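Arsenic responsive repressor ArsR (Corynebacterium glutamicum ATCC 13032, PDB 6J0E) probably represses transcription of arsenic-resistance genes by binding their operator DNA as a dimer, and releases it when arsenite binds. Local coordinates at residues R43-S48 against D65-S70. Residues are numbered along the deposited sequence; the frame is centred on the assembly and turned at random.
Sequences RLRILS and DLMGLS
Helix 41-52 meets the C-terminal end of helix 60-67 where the backbones of Ile-46 and Met-67 come within 8.1 Å, CA to CA, and Met-67 reaches across to both Arg-45 and Ile-46. Its side chain bends at the last torsion (chi3 69°), which turns the methyl group against helix 41-52. CE of Met-67 touches CB of Arg-45 at 3.7 Å. SD of Met-67 lies 3.6 Å from CG1 of Ile-46, and the side chains of Ile-46 and Met-67 cross at about a right angle. A long, flexible thioether suits this place, because it can fit itself to a stiff beta-branched isoleucine and to the aliphatic root of an arginine at once. Both helices belong to the winged helix-turn-helix domain of ArsR repressors: helix 60-67, the turn at Gly-68 and helix 71-83 form the helix-turn-helix, and helix 41-52 packs against it. Ile-46 also touches His-77, and Met-67 touches Ile-74, both on helix 71-83, so the contact joins three helices. Gly-68 ends helix 60-67 with a positive phi of 69°, easily adopted without a side chain. Ser-70, whose short hydroxyl suits an N-cap, precedes helix 71-83 and hydrogen-bonds through OG to OG1 of Thr-73. Arg-45 suits its place because its aliphatic stem packs on Met-67 while its guanidinium reaches a water and the second subunit. The chain bends at chi3, and NH2 of Arg-45 comes within 4.3 Å of CD1 of Leu-69. The water, in the guanidinium plane at its edge, accepts from NH2 of Arg-45 at 2.9 Å. It donates to O of Met-67 at 2.8 Å, near the helix end, while NH1 of Arg-45 hydrogen-bonds to OG of Ser-28 of the second subunit.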
loop_
_atom_site.group_PDB
_atom_site.type_symbol
_atom_site.label_atom_id
_atom_site.label_comp_id
_atom_site.label_asym_id
_atom_site.label_seq_id
_atom_site.Cartn_x
_atom_site.Cartn_y
_atom_site.Cartn_z
ATOM N N ARG B 43 -2.185 11.549 -10.555
ATOM C CA ARG B 43 -2.026 10.127 -10.862
ATOM C C ARG B 43 -2.932 9.250 -10.100
ATOM O O ARG B 43 -3.488 8.291 -10.600
ATOM C CB ARG B 43 -0.566 9.601 -10.653
ATOM C CG ARG B 43 0.381 10.091 -11.706
ATOM C CD ARG B 43 1.813 9.859 -11.465
ATOM N NE ARG B 43 2.522 10.744 -12.339
ATOM C CZ ARG B 43 3.778 11.125 -12.110
ATOM N NH1 ARG B 43 4.396 10.809 -10.936
ATOM N NH2 ARG B 43 4.362 11.884 -13.036
ATOM N N LEU B 44 -3.115 9.566 -8.862
ATOM C CA LEU B 44 -4.016 8.770 -8.029
ATOM C C LEU B 44 -5.439 8.856 -8.487
ATOM O O LEU B 44 -6.165 7.855 -8.453
ATOM C CB LEU B 44 -3.950 9.246 -6.535
ATOM C CG LEU B 44 -2.670 8.783 -5.900
ATOM C CD1 LEU B 44 -2.907 9.046 -4.375
ATOM C CD2 LEU B 44 -2.281 7.344 -6.060
ATOM N N ARG B 45 -5.859 10.067 -8.813
ATOM C CA ARG B 45 -7.189 10.255 -9.471
ATOM C C ARG B 45 -7.402 9.557 -10.800
ATOM O O ARG B 45 -8.533 9.078 -11.039
ATOM C CB ARG B 45 -7.528 11.713 -9.609
ATOM C CG ARG B 45 -7.627 12.386 -8.260
ATOM C CD ARG B 45 -8.581 13.603 -8.160
ATOM N NE ARG B 45 -8.319 14.568 -9.210
ATOM C CZ ARG B 45 -7.393 15.517 -9.231
ATOM N NH1 ARG B 45 -6.527 15.641 -8.278
ATOM N NH2 ARG B 45 -7.299 16.328 -10.294
ATOM N N ILE B 46 -6.399 9.515 -11.630
ATOM C CA ILE B 46 -6.492 8.745 -12.844
ATOM C C ILE B 46 -6.741 7.348 -12.412
ATOM O O ILE B 46 -7.653 6.723 -12.964
ATOM C CB ILE B 46 -5.283 8.827 -13.760
ATOM C CG1 ILE B 46 -5.107 10.253 -14.176
ATOM C CG2 ILE B 46 -5.448 7.789 -14.851
ATOM C CD1 ILE B 46 -3.943 10.621 -15.103
ATOM N N LEU B 47 -5.907 6.818 -11.484
ATOM C CA LEU B 47 -6.204 5.436 -11.016
ATOM C C LEU B 47 -7.581 5.207 -10.526
ATOM O O LEU B 47 -8.172 4.130 -10.780
ATOM C CB LEU B 47 -5.175 4.924 -9.988
ATOM C CG LEU B 47 -3.887 4.869 -10.623
ATOM C CD1 LEU B 47 -2.872 4.484 -9.548
ATOM C CD2 LEU B 47 -3.828 3.774 -11.731
ATOM N N SER B 48 -8.070 6.165 -9.754
ATOM C CA SER B 48 -9.507 6.214 -9.359
ATOM C C SER B 48 -10.539 6.188 -10.386
ATOM O O SER B 48 -11.530 5.506 -10.232
ATOM C CB SER B 48 -9.758 7.499 -8.545
ATOM O OG SER B 48 -9.737 7.114 -7.219
ATOM N N ASP B 65 -12.106 14.277 -20.652
ATOM C CA ASP B 65 -13.475 14.680 -20.416
ATOM C C ASP B 65 -13.861 14.464 -18.907
ATOM O O ASP B 65 -14.508 15.335 -18.266
ATOM C CB ASP B 65 -14.372 13.942 -21.459
ATOM C CG ASP B 65 -15.751 14.664 -21.747
ATOM O OD1 ASP B 65 -15.904 15.919 -21.723
ATOM O OD2 ASP B 65 -16.688 13.905 -22.011
ATOM N N LEU B 66 -13.534 13.292 -18.372
ATOM C CA LEU B 66 -13.932 12.912 -16.978
ATOM C C LEU B 66 -13.262 13.843 -15.956
ATOM O O LEU B 66 -13.854 14.244 -14.914
ATOM C CB LEU B 66 -13.641 11.402 -16.704
ATOM C CG LEU B 66 -14.456 10.296 -17.391
ATOM C CD1 LEU B 66 -13.834 8.992 -17.054
ATOM C CD2 LEU B 66 -15.922 10.317 -16.870
ATOM N N MET B 67 -11.976 14.151 -16.189
ATOM C CA MET B 67 -11.253 14.870 -15.203
ATOM C C MET B 67 -11.146 16.402 -15.326
ATOM O O MET B 67 -10.698 17.042 -14.389
ATOM C CB MET B 67 -9.830 14.201 -15.196
ATOM C CG MET B 67 -9.918 12.728 -14.936
ATOM S SD MET B 67 -8.178 12.020 -14.769
ATOM C CE MET B 67 -7.642 12.768 -13.202
ATOM N N GLY B 68 -11.498 16.921 -16.530
ATOM C CA GLY B 68 -11.308 18.333 -16.827
ATOM C C GLY B 68 -9.904 18.813 -16.962
ATOM O O GLY B 68 -9.654 20.084 -16.747
ATOM N N LEU B 69 -8.955 17.836 -17.187
ATOM C CA LEU B 69 -7.562 18.230 -17.313
ATOM C C LEU B 69 -7.178 18.159 -18.785
ATOM O O LEU B 69 -7.860 17.558 -19.531
ATOM C CB LEU B 69 -6.612 17.438 -16.449
ATOM C CG LEU B 69 -6.788 17.394 -14.871
ATOM C CD1 LEU B 69 -7.543 16.148 -14.541
ATOM C CD2 LEU B 69 -5.463 17.145 -14.183
ATOM N N SER B 70 -6.129 18.847 -19.225
ATOM C CA SER B 70 -5.839 18.862 -20.623
ATOM C C SER B 70 -5.274 17.520 -21.192
ATOM O O SER B 70 -4.676 16.698 -20.476
ATOM C CB SER B 70 -4.861 20.003 -20.855
ATOM O OG SER B 70 -3.555 19.634 -20.412
HETATM O O HOH W 1 -9.564 15.861 -12.093
#